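DMATS type aromatic prenyltransferase (Streptomyces coelicolor, PDB 6ZS0) probably catalyses transfer of a dimethylallyl group from dimethylallyl diphosphate to C5 of the tryptophan indole, as a bacterial aromatic prenyltransferase with the ABBA-barrel fold. Local coordinates at residues R315-A328 and P337-T349. Residues are numbered along the deposited sequence; the frame is centred on the assembly and turned at random.
Sequences RRPEDGVGLIAYLA and PRVTAYLSSEAYT
Ala328 and Thr340 form a hydrogen-bonded pair in the last hairpin of the ABBA barrel, made by strands 324-332 and 338-344. Ala328 N reaches Thr340 O at 2.9 Å, and Thr340 N returns a bond to Ala328 O. Earlier in strand 324-332, Ala325 and Tyr326 together face Tyr342, which makes a beta bulge. Ala325 N bonds to Tyr342 O at 2.9 Å, while Tyr342 N bonds to Tyr326 O. The bulge leaves Tyr326 N buried without a partner. Backbone bonds between Val339 and Phe70, and between Ala341 and Leu68, join the hairpin to strand 64-70 and close the barrel.

Ile324 and Leu343 lie side by side on the face toward helix 284-297. On the other face, which should line the barrel interior, Tyr342 meets Ala328 CB with its ring edge, CE1 lying 3.9 Å away. With CG anti to the carbonyl carbon (chi1 -66°), the ring lies with its CD1-CE1 side against Tyr326 CB and Ala328 CB.

Ser344 N gives a nearly straight bond (165°) to Leu323 O. Ser344 OG donates to Gly322 O at 2.6 Å. Ser344 O is likewise buried, but has no partner. Leu323 N and Ile324 N are instead satisfied by the carboxylate of Asp284, which also binds Arg315 NH1. Glu346 OE1 adds a looser salt bridge to Arg315 NH2, at 3.6 Å, with the two planes 41° apart. Were Glu346 an alanine, Arg315 NH2 would probably lose this countercharge, and Leu323 CD2 its cover. The guanidinium is sandwiched, with Gly320 CA over one face and Leu323 CD1 3.4 Å above the other.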
loop_
_atom_site.group_PDB
_atom_site.type_symbol
_atom_site.label_atom_id
_atom_site.label_comp_id
_atom_site.label_asym_id
_atom_site.label_seq_id
_atom_site.Cartn_x
_atom_site.Cartn_y
_atom_site.Cartn_z
ATOM N N ARG A 315 -5.141 -21.637 3.330
ATOM C CA ARG A 315 -4.334 -22.131 2.181
ATOM C C ARG A 315 -2.867 -22.309 2.625
ATOM O O ARG A 315 -2.314 -21.381 3.232
ATOM C CB ARG A 315 -4.473 -21.131 1.026
ATOM C CG ARG A 315 -4.092 -21.664 -0.349
ATOM C CD ARG A 315 -2.772 -21.099 -0.817
ATOM N NE ARG A 315 -2.895 -19.826 -1.513
ATOM C CZ ARG A 315 -1.873 -19.020 -1.813
ATOM N NH1 ARG A 315 -0.634 -19.338 -1.464
ATOM N NH2 ARG A 315 -2.097 -17.889 -2.464
ATOM N N ARG A 316 -2.265 -23.466 2.351
ATOM C CA ARG A 316 -0.785 -23.637 2.400
ATOM C C ARG A 316 -0.156 -22.575 1.497
ATOM O O ARG A 316 -0.565 -22.434 0.361
ATOM C CB ARG A 316 -0.369 -25.026 1.911
ATOM C CG ARG A 316 -0.784 -26.163 2.832
ATOM C CD ARG A 316 0.252 -27.268 2.892
ATOM N NE ARG A 316 0.245 -28.106 1.700
ATOM C CZ ARG A 316 1.258 -28.251 0.829
ATOM N NH1 ARG A 316 2.414 -27.625 1.004
ATOM N NH2 ARG A 316 1.110 -29.051 -0.216
ATOM N N PRO A 317 0.811 -21.767 1.977
ATOM C CA PRO A 317 1.539 -20.838 1.112
ATOM C C PRO A 317 2.037 -21.481 -0.189
ATOM O O PRO A 317 1.995 -20.827 -1.206
ATOM C CB PRO A 317 2.698 -20.393 2.012
ATOM C CG PRO A 317 2.077 -20.410 3.384
ATOM C CD PRO A 317 1.230 -21.660 3.380
ATOM N N GLU A 318 2.438 -22.757 -0.137
ATOM C CA GLU A 318 3.066 -23.490 -1.263
ATOM C C GLU A 318 2.026 -23.837 -2.338
ATOM O O GLU A 318 2.450 -24.276 -3.417
ATOM C CB GLU A 318 3.736 -24.773 -0.761
ATOM C CG GLU A 318 4.906 -24.517 0.169
ATOM C CD GLU A 318 4.620 -24.192 1.637
ATOM O OE1 GLU A 318 5.599 -23.873 2.353
ATOM O OE2 GLU A 318 3.433 -24.231 2.069
ATOM N N ASP A 319 0.729 -23.662 -2.052
ATOM C CA ASP A 319 -0.386 -24.105 -2.930
ATOM C C ASP A 319 -0.937 -22.931 -3.722
ATOM O O ASP A 319 -1.967 -23.108 -4.359
ATOM C CB ASP A 319 -1.515 -24.757 -2.127
ATOM C CG ASP A 319 -1.159 -26.143 -1.655
ATOM O OD1 ASP A 319 -0.260 -26.735 -2.250
ATOM O OD2 ASP A 319 -1.775 -26.601 -0.684
ATOM N N GLY A 320 -0.283 -21.776 -3.686
ATOM C CA GLY A 320 -0.696 -20.643 -4.518
ATOM C C GLY A 320 0.337 -19.541 -4.511
ATOM O O GLY A 320 1.400 -19.711 -3.903
ATOM N N VAL A 321 0.002 -18.433 -5.134
ATOM C CA VAL A 321 0.905 -17.259 -5.209
ATOM C C VAL A 321 0.055 -16.018 -4.978
ATOM O O VAL A 321 -1.176 -16.095 -5.167
ATOM C CB VAL A 321 1.628 -17.241 -6.562
ATOM C CG1 VAL A 321 0.660 -16.986 -7.701
ATOM C CG2 VAL A 321 2.753 -16.233 -6.566
ATOM N N GLY A 322 0.662 -14.925 -4.540
ATOM C CA GLY A 322 -0.005 -13.623 -4.470
ATOM C C GLY A 322 -0.360 -13.205 -3.068
ATOM O O GLY A 322 -0.643 -12.033 -2.900
ATOM N N LEU A 323 -0.332 -14.102 -2.081
ATOM C CA LEU A 323 -0.633 -13.696 -0.689
ATOM C C LEU A 323 0.362 -12.625 -0.248
ATOM O O LEU A 323 -0.064 -11.628 0.340
ATOM C CB LEU A 323 -0.613 -14.899 0.246
ATOM C CG LEU A 323 -1.791 -15.854 0.060
ATOM C CD1 LEU A 323 -1.668 -17.053 0.988
ATOM C CD2 LEU A 323 -3.105 -15.127 0.267
ATOM N N ILE A 324 1.646 -12.805 -0.536
ATOM C CA ILE A 324 2.612 -11.684 -0.408
ATOM C C ILE A 324 2.715 -11.029 -1.781
ATOM O O ILE A 324 3.310 -11.616 -2.686
ATOM C CB ILE A 324 3.969 -12.139 0.137
ATOM C CG1 ILE A 324 3.834 -12.761 1.517
ATOM C CG2 ILE A 324 4.935 -10.961 0.131
ATOM C CD1 ILE A 324 5.129 -13.334 2.066
ATOM N N ALA A 325 2.121 -9.853 -1.950
ATOM C CA ALA A 325 2.055 -9.143 -3.239
ATOM C C ALA A 325 3.356 -8.356 -3.475
ATOM O O ALA A 325 3.932 -8.454 -4.558
ATOM C CB ALA A 325 0.872 -8.238 -3.274
ATOM N N TYR A 326 3.776 -7.576 -2.497
ATOM C CA TYR A 326 5.014 -6.774 -2.578
ATOM C C TYR A 326 5.825 -6.969 -1.302
ATOM O O TYR A 326 5.255 -7.201 -0.228
ATOM C CB TYR A 326 4.744 -5.270 -2.712
ATOM C CG TYR A 326 4.201 -4.795 -4.033
ATOM C CD1 TYR A 326 2.890 -5.010 -4.396
ATOM C CD2 TYR A 326 5.012 -4.108 -4.922
ATOM C CE1 TYR A 326 2.401 -4.559 -5.619
ATOM C CE2 TYR A 326 4.539 -3.624 -6.124
ATOM C CZ TYR A 326 3.232 -3.874 -6.496
ATOM O OH TYR A 326 2.785 -3.400 -7.714
ATOM N N LEU A 327 7.120 -6.778 -1.427
ATOM C CA LEU A 327 8.033 -6.524 -0.308
ATOM C C LEU A 327 8.640 -5.145 -0.503
ATOM O O LEU A 327 8.895 -4.758 -1.629
ATOM C CB LEU A 327 9.137 -7.581 -0.277
ATOM C CG LEU A 327 8.707 -8.993 0.101
ATOM C CD1 LEU A 327 9.893 -9.932 0.033
ATOM C CD2 LEU A 327 8.032 -9.040 1.451
ATOM N N ALA A 328 8.912 -4.436 0.576
ATOM C CA ALA A 328 9.475 -3.080 0.493
ATOM C C ALA A 328 10.549 -2.917 1.567
ATOM O O ALA A 328 10.386 -3.448 2.691
ATOM C CB ALA A 328 8.414 -2.020 0.651
ATOM N N PRO A 337 16.220 1.259 9.040
ATOM C CA PRO A 337 15.337 0.797 7.967
ATOM C C PRO A 337 14.209 -0.135 8.433
ATOM O O PRO A 337 14.400 -0.898 9.378
ATOM C CB PRO A 337 16.284 0.031 7.041
ATOM C CG PRO A 337 17.605 0.736 7.219
ATOM C CD PRO A 337 17.637 1.091 8.692
ATOM N N ARG A 338 13.079 -0.065 7.728
ATOM C CA ARG A 338 11.845 -0.824 7.967
ATOM C C ARG A 338 11.664 -1.802 6.792
ATOM O O ARG A 338 12.039 -1.430 5.658
ATOM C CB ARG A 338 10.694 0.189 8.038
ATOM C CG ARG A 338 9.530 -0.212 8.916
ATOM C CD ARG A 338 8.691 0.990 9.350
ATOM N NE ARG A 338 8.646 2.087 8.377
ATOM C CZ ARG A 338 7.746 2.243 7.393
ATOM N NH1 ARG A 338 7.833 3.288 6.580
ATOM N NH2 ARG A 338 6.774 1.363 7.212
ATOM N N VAL A 339 11.138 -2.994 7.057
ATOM C CA VAL A 339 10.792 -3.983 5.990
ATOM C C VAL A 339 9.282 -4.175 6.011
ATOM O O VAL A 339 8.719 -4.423 7.090
ATOM C CB VAL A 339 11.527 -5.312 6.176
ATOM C CG1 VAL A 339 11.017 -6.367 5.219
ATOM C CG2 VAL A 339 13.020 -5.117 6.018
ATOM N N THR A 340 8.630 -4.075 4.872
ATOM C CA THR A 340 7.153 -4.135 4.819
ATOM C C THR A 340 6.733 -5.247 3.866
ATOM O O THR A 340 7.305 -5.335 2.798
ATOM C CB THR A 340 6.543 -2.786 4.434
ATOM O OG1 THR A 340 7.000 -1.777 5.341
ATOM C CG2 THR A 340 5.035 -2.809 4.492
ATOM N N ALA A 341 5.767 -6.066 4.296
ATOM C CA ALA A 341 5.111 -7.101 3.477
ATOM C C ALA A 341 3.701 -6.626 3.208
ATOM O O ALA A 341 2.997 -6.342 4.148
ATOM C CB ALA A 341 5.128 -8.447 4.171
ATOM N N TYR A 342 3.347 -6.525 1.920
ATOM C CA TYR A 342 1.980 -6.201 1.466
ATOM C C TYR A 342 1.259 -7.518 1.244
ATOM O O TYR A 342 1.756 -8.348 0.450
ATOM C CB TYR A 342 2.032 -5.286 0.235
ATOM C CG TYR A 342 2.608 -3.954 0.602
ATOM C CD1 TYR A 342 3.982 -3.782 0.694
ATOM C CD2 TYR A 342 1.804 -2.922 1.029
ATOM C CE1 TYR A 342 4.539 -2.590 1.118
ATOM C CE2 TYR A 342 2.342 -1.726 1.466
ATOM C CZ TYR A 342 3.711 -1.564 1.530
ATOM O OH TYR A 342 4.239 -0.380 1.978
ATOM N N LEU A 343 0.122 -7.688 1.908
ATOM C CA LEU A 343 -0.600 -8.972 2.002
ATOM C C LEU A 343 -1.964 -8.861 1.325
ATOM O O LEU A 343 -2.781 -7.989 1.712
ATOM C CB LEU A 343 -0.740 -9.370 3.469
ATOM C CG LEU A 343 0.585 -9.431 4.235
ATOM C CD1 LEU A 343 0.360 -9.705 5.725
ATOM C CD2 LEU A 343 1.540 -10.440 3.633
ATOM N N SER A 344 -2.197 -9.751 0.376
ATOM C CA SER A 344 -3.409 -9.782 -0.454
ATOM C C SER A 344 -4.574 -10.360 0.351
ATOM O O SER A 344 -4.409 -11.398 0.976
ATOM C CB SER A 344 -3.148 -10.602 -1.707
ATOM O OG SER A 344 -2.150 -9.979 -2.520
ATOM N N SER A 345 -5.749 -9.755 0.281
ATOM C CA SER A 345 -6.963 -10.298 0.922
ATOM C C SER A 345 -7.459 -11.550 0.181
ATOM O O SER A 345 -7.867 -12.502 0.818
ATOM C CB SER A 345 -8.016 -9.227 1.026
ATOM O OG SER A 345 -9.261 -9.806 1.361
ATOM N N GLU A 346 -7.447 -11.544 -1.145
ATOM C CA GLU A 346 -7.871 -12.690 -2.003
ATOM C C GLU A 346 -9.318 -13.084 -1.671
ATOM O O GLU A 346 -9.650 -14.268 -1.693
ATOM C CB GLU A 346 -6.808 -13.796 -1.908
ATOM C CG GLU A 346 -5.492 -13.340 -2.548
ATOM C CD GLU A 346 -4.495 -14.398 -2.972
ATOM O OE1 GLU A 346 -4.806 -15.573 -2.848
ATOM O OE2 GLU A 346 -3.397 -14.017 -3.425
ATOM N N ALA A 347 -10.190 -12.101 -1.503
ATOM C CA ALA A 347 -11.626 -12.333 -1.265
ATOM C C ALA A 347 -12.264 -12.983 -2.496
ATOM O O ALA A 347 -13.377 -13.550 -2.335
ATOM C CB ALA A 347 -12.324 -11.040 -0.941
ATOM N N TYR A 348 -11.656 -12.837 -3.679
ATOM C CA TYR A 348 -12.222 -13.334 -4.956
ATOM C C TYR A 348 -11.321 -14.424 -5.523
ATOM O O TYR A 348 -11.442 -14.720 -6.708
ATOM C CB TYR A 348 -12.451 -12.151 -5.882
ATOM C CG TYR A 348 -13.502 -11.210 -5.383
ATOM C CD1 TYR A 348 -14.836 -11.606 -5.305
ATOM C CD2 TYR A 348 -13.180 -9.939 -4.937
ATOM C CE1 TYR A 348 -15.810 -10.745 -4.830
ATOM C CE2 TYR A 348 -14.148 -9.064 -4.484
ATOM C CZ TYR A 348 -15.475 -9.463 -4.429
ATOM O OH TYR A 348 -16.420 -8.606 -3.951
ATOM N N THR A 349 -10.468 -15.013 -4.699
ATOM C CA THR A 349 -9.567 -16.110 -5.118
ATOM C C THR A 349 -9.969 -17.340 -4.306
ATOM O O THR A 349 -9.502 -17.464 -3.160
ATOM C CB THR A 349 -8.106 -15.660 -5.006
ATOM O OG1 THR A 349 -7.994 -14.408 -5.707
ATOM C CG2 THR A 349 -7.135 -16.654 -5.596
#